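Local coordinates for protein putative dimetal phosphatase (Danio rerio, PDB 2NXF) that probably hydrolyses ADP-ribose and CDP-alcohols such as CDP-choline, using a dinuclear metal centre, at residues P4-G9 with R51-V56; L45-E50 with D84-D89; P230-A235 with G270-S275; F296-L301 with K309-V314. All coordinates share one frame; numbering follows the deposited sequence.

Contact 1: residues P4-G9 with R51-V56; sequences PVFTFG and RVQCVV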
loop_
_atom_site.group_PDB
_atom_site.type_symbol
_atom_site.label_atom_id
_atom_site.label_comp_id
_atom_site.label_asym_id
_atom_site.label_seq_id
_atom_site.Cartn_x
_atom_site.Cartn_y
_atom_site.Cartn_z
ATOM N N PRO A 4 -0.794 23.603 -9.299
ATOM C CA PRO A 4 -0.823 22.132 -9.487
ATOM C C PRO A 4 -1.950 21.618 -10.382
ATOM O O PRO A 4 -3.048 22.186 -10.393
ATOM C CB PRO A 4 -0.980 21.575 -8.063
ATOM C CG PRO A 4 -1.511 22.666 -7.244
ATOM C CD PRO A 4 -1.232 23.988 -7.939
ATOM N N VAL A 5 -1.645 20.575 -11.151
ATOM C CA VAL A 5 -2.623 19.906 -11.998
ATOM C C VAL A 5 -3.579 19.077 -11.134
ATOM O O VAL A 5 -4.768 18.952 -11.453
ATOM C CB VAL A 5 -1.925 18.986 -13.039
ATOM C CG1 VAL A 5 -2.944 18.236 -13.892
ATOM C CG2 VAL A 5 -0.996 19.797 -13.933
ATOM N N PHE A 6 -3.050 18.494 -10.056
ATOM C CA PHE A 6 -3.825 17.594 -9.217
ATOM C C PHE A 6 -3.192 17.528 -7.835
ATOM O O PHE A 6 -1.973 17.619 -7.709
ATOM C CB PHE A 6 -3.846 16.190 -9.848
ATOM C CG PHE A 6 -4.875 15.255 -9.254
ATOM C CD1 PHE A 6 -6.241 15.434 -9.513
ATOM C CD2 PHE A 6 -4.480 14.174 -8.470
ATOM C CE1 PHE A 6 -7.187 14.533 -8.962
ATOM C CE2 PHE A 6 -5.418 13.284 -7.919
ATOM C CZ PHE A 6 -6.773 13.475 -8.170
ATOM N N THR A 7 -4.025 17.352 -6.814
ATOM C CA THR A 7 -3.571 17.385 -5.414
ATOM C C THR A 7 -4.269 16.251 -4.677
ATOM O O THR A 7 -5.486 16.113 -4.766
ATOM C CB THR A 7 -3.965 18.736 -4.743
ATOM O OG1 THR A 7 -3.355 19.846 -5.431
ATOM C CG2 THR A 7 -3.542 18.750 -3.284
ATOM N N PHE A 8 -3.510 15.412 -3.964
ATOM C CA PHE A 8 -4.141 14.270 -3.280
ATOM C C PHE A 8 -3.476 13.973 -1.945
ATOM O O PHE A 8 -2.285 14.199 -1.796
ATOM C CB PHE A 8 -4.198 13.023 -4.164
ATOM C CG PHE A 8 -2.847 12.482 -4.584
ATOM C CD1 PHE A 8 -2.306 11.349 -3.975
ATOM C CD2 PHE A 8 -2.140 13.093 -5.627
ATOM C CE1 PHE A 8 -1.076 10.837 -4.391
ATOM C CE2 PHE A 8 -0.902 12.608 -6.040
ATOM C CZ PHE A 8 -0.372 11.485 -5.424
ATOM N N GLY A 9 -4.261 13.495 -0.985
ATOM C CA GLY A 9 -3.698 13.061 0.309
ATOM C C GLY A 9 -3.119 11.650 0.247
ATOM O O GLY A 9 -3.555 10.837 -0.556
ATOM N N ARG A 51 -8.201 21.497 0.243
ATOM C CA ARG A 51 -9.133 21.185 -0.875
ATOM C C ARG A 51 -8.534 20.045 -1.792
ATOM O O ARG A 51 -8.512 20.154 -3.025
ATOM C CB ARG A 51 -9.546 22.478 -1.643
ATOM C CG ARG A 51 -10.134 23.572 -0.720
ATOM C CD ARG A 51 -10.789 24.706 -1.506
ATOM N NE ARG A 51 -11.446 25.664 -0.616
ATOM C CZ ARG A 51 -12.293 26.604 -1.024
ATOM N NH1 ARG A 51 -12.834 27.426 -0.134
ATOM N NH2 ARG A 51 -12.591 26.731 -2.322
ATOM N N VAL A 52 -8.058 18.954 -1.173
ATOM C CA VAL A 52 -7.477 17.817 -1.966
ATOM C C VAL A 52 -8.554 17.203 -2.875
ATOM O O VAL A 52 -9.736 17.217 -2.525
ATOM C CB VAL A 52 -6.802 16.682 -1.126
ATOM C CG1 VAL A 52 -5.738 17.255 -0.175
ATOM C CG2 VAL A 52 -7.846 15.860 -0.360
ATOM N N GLN A 53 -8.143 16.659 -4.017
ATOM C CA GLN A 53 -9.100 16.126 -4.981
ATOM C C GLN A 53 -9.430 14.654 -4.747
ATOM O O GLN A 53 -10.451 14.162 -5.234
ATOM C CB GLN A 53 -8.612 16.375 -6.404
ATOM C CG GLN A 53 -8.727 17.841 -6.809
ATOM C CD GLN A 53 -7.790 18.220 -7.927
ATOM O OE1 GLN A 53 -6.611 18.492 -7.698
ATOM N NE2 GLN A 53 -8.314 18.268 -9.149
ATOM N N CYS A 54 -8.563 13.967 -4.002
ATOM C CA CYS A 54 -8.816 12.598 -3.524
ATOM C C CYS A 54 -7.790 12.241 -2.455
ATOM O O CYS A 54 -6.906 13.036 -2.148
ATOM C CB CYS A 54 -8.798 11.567 -4.666
ATOM S SG CYS A 54 -7.165 11.157 -5.330
ATOM N N VAL A 55 -7.955 11.064 -1.865
ATOM C CA VAL A 55 -7.003 10.540 -0.905
ATOM C C VAL A 55 -6.682 9.124 -1.372
ATOM O O VAL A 55 -7.565 8.427 -1.867
ATOM C CB VAL A 55 -7.598 10.517 0.534
ATOM C CG1 VAL A 55 -6.654 9.827 1.523
ATOM C CG2 VAL A 55 -7.946 11.973 1.006
ATOM N N VAL A 56 -5.426 8.717 -1.237
ATOM C CA VAL A 56 -5.046 7.310 -1.408
ATOM C C VAL A 56 -4.490 6.808 -0.085
ATOM O O VAL A 56 -3.561 7.406 0.478
ATOM C CB VAL A 56 -3.994 7.110 -2.520
ATOM C CG1 VAL A 56 -3.752 5.612 -2.741
ATOM C CG2 VAL A 56 -4.435 7.773 -3.837
HETATM O O HOH W 1 -4.915 20.564 -7.632
#
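Strand 6-9 runs beside the strand that reaches Val56 in a sheet of the calcineurin-like phosphoesterase fold, parallel at Gly9 and Val55, with Gln53 leading into it; a beta-alpha-beta crossover whose connection includes helix 35-49 joins the two. Three backbone bonds zip them together. Gln53 N donates to Thr7 O at 2.8 Å, Gly9 N donates to Cys54 O, and Val56 N reaches Gly9 O almost straight, at 172°. Glycine suits position 9, because a CB there would press on CG2 of Val55.

The Phe6 side chain can be followed outward. Its CG stands anti to the backbone N (chi1 -166°), which brings the ring beside the second strand. Gln53 is modelled in two conformers; in the one described, CB and CG of Phe6 skirt its amide oxygen, and CD1 lies 3.5 Å from Gln53 NE2. Next along the ring, CE1 touches Gln53 CB, also at 3.5 Å. At the tip, CZ meets Cys54 SG at 3.7 Å, with the sulfur at the ring edge and near its plane. The same SG packs on Phe8 CB, so a small, polarisable thiol fits between two phenylalanines. Cut back to an alanine, position 6 would probably leave Cys54 SG without its aromatic neighbour and open a gap toward Pro138 and Ala139 of the second sheet.

Cys54 N is buried here without a polar partner. In the same Gln53 conformer, OE1 accepts a bent bond from Thr7 N at 3.0 Å, and a water donates to Gln53 OE1 at 2.7 Å while also bonding to Thr7 OG1.

Contact 2: residues L45-E50 with D84-D89; sequences LQWRRE and DACSVD. With EOH (ethanol), chain G.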
loop_
_atom_site.group_PDB
_atom_site.type_symbol
_atom_site.label_atom_id
_atom_site.label_comp_id
_atom_site.label_asym_id
_atom_site.label_seq_id
_atom_site.Cartn_x
_atom_site.Cartn_y
_atom_site.Cartn_z
ATOM N N LEU A 45 -8.695 16.675 8.545
ATOM C CA LEU A 45 -8.850 18.117 8.746
ATOM C C LEU A 45 -7.910 18.923 7.837
ATOM O O LEU A 45 -8.339 19.883 7.182
ATOM C CB LEU A 45 -8.604 18.454 10.220
ATOM C CG LEU A 45 -8.794 19.882 10.692
ATOM C CD1 LEU A 45 -10.137 20.427 10.239
ATOM C CD2 LEU A 45 -8.697 19.917 12.225
ATOM N N GLN A 46 -6.639 18.517 7.785
ATOM C CA GLN A 46 -5.644 19.202 6.953
ATOM C C GLN A 46 -5.953 19.073 5.452
ATOM O O GLN A 46 -5.902 20.071 4.728
ATOM C CB GLN A 46 -4.216 18.748 7.293
ATOM C CG GLN A 46 -3.828 19.072 8.747
ATOM C CD GLN A 46 -2.317 19.041 9.005
ATOM O OE1 GLN A 46 -1.518 19.563 8.208
ATOM N NE2 GLN A 46 -1.922 18.449 10.138
ATOM N N TRP A 47 -6.337 17.878 5.011
ATOM C CA TRP A 47 -6.674 17.642 3.597
ATOM C C TRP A 47 -7.895 18.445 3.176
ATOM O O TRP A 47 -7.982 18.897 2.033
ATOM C CB TRP A 47 -6.939 16.165 3.344
ATOM C CG TRP A 47 -5.714 15.301 3.432
ATOM C CD1 TRP A 47 -4.429 15.647 3.117
ATOM C CD2 TRP A 47 -5.678 13.926 3.840
ATOM N NE1 TRP A 47 -3.587 14.561 3.314
ATOM C CE2 TRP A 47 -4.338 13.497 3.755
ATOM C CE3 TRP A 47 -6.655 13.018 4.294
ATOM C CZ2 TRP A 47 -3.949 12.187 4.085
ATOM C CZ3 TRP A 47 -6.260 11.701 4.619
ATOM C CH2 TRP A 47 -4.922 11.315 4.518
ATOM N N ARG A 48 -8.836 18.628 4.100
ATOM C CA ARG A 48 -10.009 19.460 3.831
ATOM C C ARG A 48 -9.601 20.906 3.575
ATOM O O ARG A 48 -10.065 21.524 2.614
ATOM C CB ARG A 48 -11.014 19.386 4.987
ATOM C CG ARG A 48 -11.791 18.077 5.034
ATOM C CD ARG A 48 -12.743 18.017 6.241
ATOM N NE ARG A 48 -13.704 19.118 6.288
ATOM C CZ ARG A 48 -14.760 19.253 5.483
ATOM N NH1 ARG A 48 -15.018 18.356 4.534
ATOM N NH2 ARG A 48 -15.569 20.293 5.631
ATOM N N ARG A 49 -8.720 21.441 4.419
ATOM C CA ARG A 49 -8.239 22.828 4.258
ATOM C C ARG A 49 -7.530 23.026 2.920
ATOM O O ARG A 49 -7.640 24.080 2.268
ATOM C CB ARG A 49 -7.269 23.191 5.385
ATOM C CG ARG A 49 -7.904 23.550 6.712
ATOM C CD ARG A 49 -6.826 24.119 7.638
ATOM N NE ARG A 49 -7.237 24.082 9.041
ATOM C CZ ARG A 49 -6.854 23.159 9.922
ATOM N NH1 ARG A 49 -6.020 22.184 9.577
ATOM N NH2 ARG A 49 -7.300 23.222 11.170
ATOM N N GLU A 50 -6.805 21.988 2.523
ATOM C CA GLU A 50 -6.029 21.965 1.287
ATOM C C GLU A 50 -6.914 21.816 0.039
ATOM O O GLU A 50 -6.421 21.955 -1.081
ATOM C CB GLU A 50 -5.007 20.802 1.355
ATOM C CG GLU A 50 -3.830 21.168 2.275
ATOM C CD GLU A 50 -2.884 20.016 2.590
ATOM O OE1 GLU A 50 -3.251 18.850 2.418
ATOM O OE2 GLU A 50 -1.773 20.302 3.089
ATOM N N ASP A 84 -14.818 9.665 5.638
ATOM C CA ASP A 84 -15.988 10.250 4.961
ATOM C C ASP A 84 -16.103 11.760 5.174
ATOM O O ASP A 84 -16.660 12.470 4.330
ATOM C CB ASP A 84 -17.275 9.566 5.421
ATOM C CG ASP A 84 -17.459 8.194 4.814
ATOM O OD1 ASP A 84 -16.777 7.855 3.825
ATOM O OD2 ASP A 84 -18.295 7.433 5.342
ATOM N N ALA A 85 -15.590 12.236 6.307
ATOM C CA ALA A 85 -15.594 13.660 6.646
ATOM C C ALA A 85 -14.788 14.504 5.656
ATOM O O ALA A 85 -14.972 15.721 5.600
ATOM C CB ALA A 85 -15.074 13.861 8.069
ATOM N N CYS A 86 -13.902 13.867 4.879
ATOM C CA CYS A 86 -13.075 14.586 3.904
ATOM C C CYS A 86 -13.863 15.018 2.665
ATOM O O CYS A 86 -13.442 15.926 1.941
ATOM C CB CYS A 86 -11.864 13.750 3.487
ATOM S SG CYS A 86 -10.422 14.740 3.004
ATOM N N SER A 87 -14.994 14.349 2.415
ATOM C CA SER A 87 -15.898 14.689 1.299
ATOM C C SER A 87 -15.314 14.560 -0.119
ATOM O O SER A 87 -15.790 15.219 -1.044
ATOM C CB SER A 87 -16.501 16.092 1.492
ATOM O OG SER A 87 -17.099 16.227 2.770
ATOM N N VAL A 88 -14.282 13.728 -0.287
ATOM C CA VAL A 88 -13.775 13.417 -1.630
ATOM C C VAL A 88 -13.528 11.921 -1.757
ATOM O O VAL A 88 -13.544 11.202 -0.759
ATOM C CB VAL A 88 -12.466 14.186 -2.007
ATOM C CG1 VAL A 88 -12.730 15.689 -2.191
ATOM C CG2 VAL A 88 -11.354 13.908 -1.015
ATOM N N ASP A 89 -13.295 11.466 -2.982
ATOM C CA ASP A 89 -13.016 10.059 -3.245
ATOM C C ASP A 89 -11.800 9.612 -2.456
ATOM O O ASP A 89 -10.775 10.301 -2.456
ATOM C CB ASP A 89 -12.708 9.826 -4.730
ATOM C CG ASP A 89 -13.932 9.918 -5.624
ATOM O OD1 ASP A 89 -15.083 9.944 -5.124
ATOM O OD2 ASP A 89 -13.730 9.966 -6.863
HETATM C C1 EOH G . -11.592 18.057 0.266
HETATM C C2 EOH G . -11.740 18.833 -1.043
HETATM O O EOH G . -12.689 18.289 1.137
#
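Arg48 reaches across from its helix to the carbonyl oxygen of Ala85. Its NH1 lies 2.8 Å from Ala85 O, but the hydrogen bond is weak, since the angle at the hydrogen is only 116°. The oxygen approaches the guanidinium obliquely and also lies 3.3 Å from Arg48 CD. The bend in the arginine chain at chi3 (57°) directs the group toward the turn, where Cys86 O and Ser87 OG come to its edge, near its plane. Closer to the helix, Arg48 CG rests 3.9 Å from Cys86 CA. Cys86 is modelled in two conformers; in the one described, its SG touches Trp47 CB at 3.8 Å and lies at the edge of the indole.

An ethanol, probably from the crystallisation liquor, lies beside these residues. Its hydroxyl donates to Cys86 O at 2.6 Å, while its carbons pack on Val88 CG1, C2 at 3.5 Å.

Further out, a type I turn from Asp84 to Ser87 sets the carbonyls in place, closed by Ser87 N on Asp84 O. Ser87 leaves the helical path with a positive phi of 62°. Carbonyls at the end of a helix lack a next turn to bond to, so a long, charged arginine is well suited to approach them. On the other side, Trp47 NE1 donates to Ala297 O and its ring meets Phe296, which fixes the indole against the sheet.

The contact thus joins the ends of helices 35-49 and 72-84, which belong to successive beta-alpha-beta crossovers leading into the parallel strands 54-57 and 89-92.

Contact 3: residues P230-A235 with G270-S275; sequences PVHPCA and GRCTDS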
loop_
_atom_site.group_PDB
_atom_site.type_symbol
_atom_site.label_atom_id
_atom_site.label_comp_id
_atom_site.label_asym_id
_atom_site.label_seq_id
_atom_site.Cartn_x
_atom_site.Cartn_y
_atom_site.Cartn_z
ATOM N N PRO A 230 6.272 -2.631 -0.721
ATOM C CA PRO A 230 7.369 -2.060 -1.519
ATOM C C PRO A 230 8.043 -3.132 -2.383
ATOM O O PRO A 230 7.946 -4.338 -2.088
ATOM C CB PRO A 230 8.347 -1.541 -0.456
ATOM C CG PRO A 230 8.096 -2.391 0.748
ATOM C CD PRO A 230 6.594 -2.656 0.718
ATOM N N VAL A 231 8.717 -2.680 -3.439
ATOM C CA VAL A 231 9.419 -3.608 -4.336
ATOM C C VAL A 231 10.901 -3.285 -4.533
ATOM O O VAL A 231 11.646 -4.113 -5.054
ATOM C CB VAL A 231 8.720 -3.742 -5.717
ATOM C CG1 VAL A 231 7.272 -4.294 -5.571
ATOM C CG2 VAL A 231 8.742 -2.381 -6.477
ATOM N N HIS A 232 11.356 -2.104 -4.108
ATOM C CA HIS A 232 12.781 -1.776 -4.308
ATOM C C HIS A 232 13.546 -1.936 -2.993
ATOM O O HIS A 232 13.203 -1.302 -2.002
ATOM C CB HIS A 232 12.957 -0.359 -4.864
ATOM C CG HIS A 232 14.274 -0.158 -5.549
ATOM N ND1 HIS A 232 15.481 -0.420 -4.931
ATOM C CD2 HIS A 232 14.572 0.260 -6.801
ATOM C CE1 HIS A 232 16.466 -0.171 -5.780
ATOM N NE2 HIS A 232 15.941 0.243 -6.922
ATOM N N PRO A 233 14.585 -2.799 -2.981
ATOM C CA PRO A 233 15.356 -3.002 -1.757
ATOM C C PRO A 233 15.957 -1.736 -1.118
ATOM O O PRO A 233 16.258 -1.753 0.079
ATOM C CB PRO A 233 16.483 -3.958 -2.200
ATOM C CG PRO A 233 15.944 -4.653 -3.370
ATOM C CD PRO A 233 15.068 -3.660 -4.082
ATOM N N CYS A 234 16.154 -0.667 -1.904
ATOM C CA CYS A 234 16.670 0.609 -1.354
ATOM C C CYS A 234 15.616 1.387 -0.579
ATOM O O CYS A 234 15.948 2.321 0.158
ATOM C CB CYS A 234 17.271 1.529 -2.434
ATOM S SG CYS A 234 16.272 1.836 -3.926
ATOM N N ALA A 235 14.355 1.002 -0.752
ATOM C CA ALA A 235 13.230 1.772 -0.211
ATOM C C ALA A 235 12.529 1.133 0.976
ATOM O O ALA A 235 11.572 1.704 1.500
ATOM C CB ALA A 235 12.203 2.076 -1.330
ATOM N N GLY A 270 10.825 4.556 3.908
ATOM C CA GLY A 270 12.067 4.531 3.149
ATOM C C GLY A 270 11.814 5.241 1.838
ATOM O O GLY A 270 10.664 5.523 1.487
ATOM N N ARG A 271 12.882 5.531 1.112
ATOM C CA ARG A 271 12.754 6.181 -0.196
ATOM C C ARG A 271 14.061 6.076 -0.942
ATOM O O ARG A 271 15.137 6.094 -0.334
ATOM C CB ARG A 271 12.374 7.657 -0.039
ATOM C CG ARG A 271 13.337 8.455 0.868
ATOM C CD ARG A 271 12.811 9.853 1.122
ATOM N NE ARG A 271 11.500 9.843 1.787
ATOM C CZ ARG A 271 10.792 10.944 2.031
ATOM N NH1 ARG A 271 11.277 12.127 1.642
ATOM N NH2 ARG A 271 9.608 10.851 2.643
ATOM N N CYS A 272 13.971 6.001 -2.265
ATOM C CA CYS A 272 15.166 6.018 -3.111
ATOM C C CYS A 272 14.749 6.225 -4.552
ATOM O O CYS A 272 13.596 6.029 -4.902
ATOM C CB CYS A 272 15.938 4.707 -3.006
ATOM S SG CYS A 272 14.958 3.303 -3.528
ATOM N N THR A 273 15.713 6.617 -5.376
ATOM C CA THR A 273 15.503 6.728 -6.810
ATOM C C THR A 273 16.184 5.523 -7.452
ATOM O O THR A 273 17.366 5.253 -7.172
ATOM C CB THR A 273 16.135 8.025 -7.342
ATOM O OG1 THR A 273 15.726 9.118 -6.507
ATOM C CG2 THR A 273 15.705 8.286 -8.777
ATOM N N ASP A 274 15.452 4.800 -8.301
ATOM C CA ASP A 274 16.045 3.696 -9.052
ATOM C C ASP A 274 17.009 4.254 -10.109
ATOM O O ASP A 274 16.910 5.423 -10.471
ATOM C CB ASP A 274 14.972 2.846 -9.740
ATOM C CG ASP A 274 15.561 1.609 -10.386
ATOM O OD1 ASP A 274 15.887 0.666 -9.639
ATOM O OD2 ASP A 274 15.757 1.594 -11.628
ATOM N N SER A 275 17.923 3.423 -10.612
ATOM C CA SER A 275 18.808 3.853 -11.704
ATOM C C SER A 275 18.037 4.337 -12.950
ATOM O O SER A 275 18.559 5.146 -13.724
ATOM C CB SER A 275 19.839 2.769 -12.075
ATOM O OG SER A 275 19.204 1.556 -12.457
HETATM O O HOH W 2 15.161 3.753 2.294
#
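A disulfide between Cys234 and Cys272 fastens a loop turn to an edge strand, with the two SG atoms 2.0 Å apart. Cys234 is modelled in two conformers, and the geometry given is that of one. Beside the bridge, the SG of Cys272 sits over one face of the His232 imidazole, 4.2 Å from the ring centroid, and touches Ala235 CB at 3.7 Å.

His232 uses both ring nitrogens. Its ND1 accepts from Cys234 N at 3.1 Å, close to the ring plane, while NE2 donates to Asp274 OD1 at 2.8 Å. This second bond is bent (131°) and meets the anti lone pair of the carboxylate oxygen, the ring and carboxylate planes standing 64° apart. Histidine suits the place because its flat ring can accept at one nitrogen and donate at the other.

The loop follows strand 222-227 and the zinc ligand His228, whereas strand 270-273 follows the ligands His265 and His267 and forms an edge of the seven-stranded sheet, paired with strand 279-282. A leucine in place of His232 would probably leave Cys234 N without its acceptor and Asp274 OD1 with one partner fewer, though Arg253 also forms a salt bridge to that oxygen.

The loop residues His232 to Ala235 make a type I turn, and proline, with its fixed phi, fits its second position. Gly270 has no CB for good reason, since one would collide with Ala235 O, which lies 3.3 Å from Gly270 CA. A water donates to Cys234 O at 2.7 Å and accepts from Arg271 N at 3.1 Å.

Contact 4: residues F296-L301 with K309-V314; sequences FATAYL and KGRGRV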
loop_
_atom_site.group_PDB
_atom_site.type_symbol
_atom_site.label_atom_id
_atom_site.label_comp_id
_atom_site.label_asym_id
_atom_site.label_seq_id
_atom_site.Cartn_x
_atom_site.Cartn_y
_atom_site.Cartn_z
ATOM N N PHE A 296 1.660 11.550 7.639
ATOM C CA PHE A 296 0.846 11.547 6.445
ATOM C C PHE A 296 1.442 12.574 5.498
ATOM O O PHE A 296 2.415 13.256 5.833
ATOM C CB PHE A 296 -0.645 11.846 6.747
ATOM C CG PHE A 296 -0.949 13.308 7.002
ATOM C CD1 PHE A 296 -1.535 14.108 6.011
ATOM C CD2 PHE A 296 -0.673 13.881 8.239
ATOM C CE1 PHE A 296 -1.821 15.474 6.252
ATOM C CE2 PHE A 296 -0.973 15.245 8.497
ATOM C CZ PHE A 296 -1.536 16.038 7.500
ATOM N N ALA A 297 0.883 12.661 4.300
ATOM C CA ALA A 297 1.384 13.645 3.353
ATOM C C ALA A 297 0.272 14.165 2.449
ATOM O O ALA A 297 -0.836 13.589 2.396
ATOM C CB ALA A 297 2.501 13.017 2.514
ATOM N N THR A 298 0.604 15.204 1.703
ATOM C CA THR A 298 -0.203 15.666 0.584
ATOM C C THR A 298 0.735 15.789 -0.606
ATOM O O THR A 298 1.825 16.355 -0.482
ATOM C CB THR A 298 -0.848 17.027 0.876
ATOM O OG1 THR A 298 -1.587 16.936 2.104
ATOM C CG2 THR A 298 -1.792 17.430 -0.264
ATOM N N ALA A 299 0.305 15.270 -1.749
ATOM C CA ALA A 299 1.121 15.324 -2.947
ATOM C C ALA A 299 0.507 16.281 -3.945
ATOM O O ALA A 299 -0.718 16.320 -4.122
ATOM C CB ALA A 299 1.281 13.936 -3.561
ATOM N N TYR A 300 1.383 17.047 -4.583
ATOM C CA TYR A 300 1.003 18.027 -5.581
ATOM C C TYR A 300 1.681 17.662 -6.902
ATOM O O TYR A 300 2.903 17.633 -6.980
ATOM C CB TYR A 300 1.448 19.425 -5.125
ATOM C CG TYR A 300 0.782 19.893 -3.847
ATOM C CD1 TYR A 300 -0.326 20.735 -3.903
ATOM C CD2 TYR A 300 1.254 19.497 -2.595
ATOM C CE1 TYR A 300 -0.958 21.174 -2.749
ATOM C CE2 TYR A 300 0.628 19.940 -1.417
ATOM C CZ TYR A 300 -0.488 20.775 -1.521
ATOM O OH TYR A 300 -1.131 21.233 -0.390
ATOM N N LEU A 301 0.875 17.394 -7.930
ATOM C CA LEU A 301 1.374 17.105 -9.261
ATOM C C LEU A 301 1.317 18.384 -10.081
ATOM O O LEU A 301 0.240 18.926 -10.328
ATOM C CB LEU A 301 0.538 16.002 -9.929
ATOM C CG LEU A 301 0.604 14.628 -9.256
ATOM C CD1 LEU A 301 -0.470 13.708 -9.845
ATOM C CD2 LEU A 301 2.003 14.010 -9.406
ATOM N N LYS A 309 4.406 16.953 0.436
ATOM C CA LYS A 309 4.563 17.665 1.701
ATOM C C LYS A 309 4.201 16.718 2.835
ATOM O O LYS A 309 3.029 16.326 2.985
ATOM C CB LYS A 309 3.660 18.906 1.721
ATOM C CG LYS A 309 3.945 19.946 0.620
ATOM C CD LYS A 309 5.331 20.567 0.725
ATOM C CE LYS A 309 5.422 21.500 1.918
ATOM N NZ LYS A 309 6.742 22.172 2.017
ATOM N N GLY A 310 5.217 16.295 3.588
ATOM C CA GLY A 310 5.020 15.320 4.656
ATOM C C GLY A 310 4.913 16.015 5.988
ATOM O O GLY A 310 5.376 17.157 6.137
ATOM N N ARG A 311 4.278 15.329 6.940
ATOM C CA ARG A 311 4.169 15.793 8.313
ATOM C C ARG A 311 4.790 14.783 9.251
ATOM O O ARG A 311 4.682 13.577 9.037
ATOM C CB ARG A 311 2.702 15.954 8.722
ATOM C CG ARG A 311 2.027 17.202 8.214
ATOM C CD ARG A 311 1.808 17.239 6.705
ATOM N NE ARG A 311 0.671 18.108 6.417
ATOM C CZ ARG A 311 0.025 18.151 5.260
ATOM N NH1 ARG A 311 0.422 17.405 4.234
ATOM N NH2 ARG A 311 -1.028 18.945 5.142
ATOM N N GLY A 312 5.414 15.303 10.308
ATOM C CA GLY A 312 5.922 14.477 11.384
ATOM C C GLY A 312 7.050 13.588 10.904
ATOM O O GLY A 312 8.123 14.085 10.547
ATOM N N ARG A 313 6.798 12.280 10.895
ATOM C CA ARG A 313 7.804 11.292 10.494
ATOM C C ARG A 313 8.047 11.245 8.984
ATOM O O ARG A 313 9.051 10.662 8.543
ATOM C CB ARG A 313 7.416 9.900 11.008
ATOM C CG ARG A 313 7.302 9.865 12.527
ATOM C CD ARG A 313 6.900 8.491 13.022
ATOM N NE ARG A 313 7.759 7.448 12.489
ATOM C CZ ARG A 313 7.343 6.299 11.964
ATOM N NH1 ARG A 313 6.050 5.979 11.889
ATOM N NH2 ARG A 313 8.253 5.450 11.517
ATOM N N VAL A 314 7.126 11.820 8.198
ATOM C CA VAL A 314 7.255 11.792 6.726
ATOM C C VAL A 314 7.970 13.057 6.231
ATOM O O VAL A 314 7.476 14.179 6.426
ATOM C CB VAL A 314 5.891 11.719 6.030
ATOM C CG1 VAL A 314 6.090 11.683 4.489
ATOM C CG2 VAL A 314 5.081 10.522 6.519
#
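Arg311 curls over the ring of Phe296, which comes from the other strand of an antiparallel beta hairpin. The phenylalanine CG takes the position between backbone N and carbonyl carbon (chi1 77°), and the arginine chain bends at chi2 (68°), so that the two side chains overlap. Arg311 CD makes a CH-pi contact over the ring face, 4.0 Å from the Phe296 centroid. Beyond it, NE lies 3.2 Å from Phe296 CZ, while CE1 sits above the guanidinium, whose plane is tilted 34° from the ring.

At its tip, Arg311 NH1 donates to Thr298 OG1 at 3.0 Å. Thr298 and Lys309 form a hydrogen-bonded backbone pair, in which Lys309 N lies 2.8 Å from Thr298 O. Lysine's aliphatic CG packs 3.9 Å from Tyr300 CE2 before the chain turns away to the carboxylate of Asp316. Ala297 and Gly310 face each other at a non-hydrogen-bonded site; a CB on Gly310 would strike Val314 O. The positive phi of Gly312 suits the type II' turn from Arg311 to Val314.

Glu50 bonds to both Thr298 OG1 and Arg311 NH2, so its carboxylate probably balances the guanidinium charge, while ring and hydroxyl restrict how that group can turn.

How the contacts relate
From the N terminus, contact 1 brings 51-56 back to 4-9 and closes a loop of 41 residues. Contact 2 starts within that loop, at 45-50, and ends beyond it, at 84-89, so the two cross; Val52 N to Trp47 O and Val55 N to Asp89 O link them directly. Contact 3 follows in series, closing a loop of 34 residues at the edge of the other large sheet. Contact 4, last in the chain, closes a short hairpin. Its strand 295-301 lies next to strand 6-11 of contact 1, and Glu50, at the end of segment 45-50, joins contact 2 to contact 4. Contact 3 touches contact 4 where Arg271 packs on Val314.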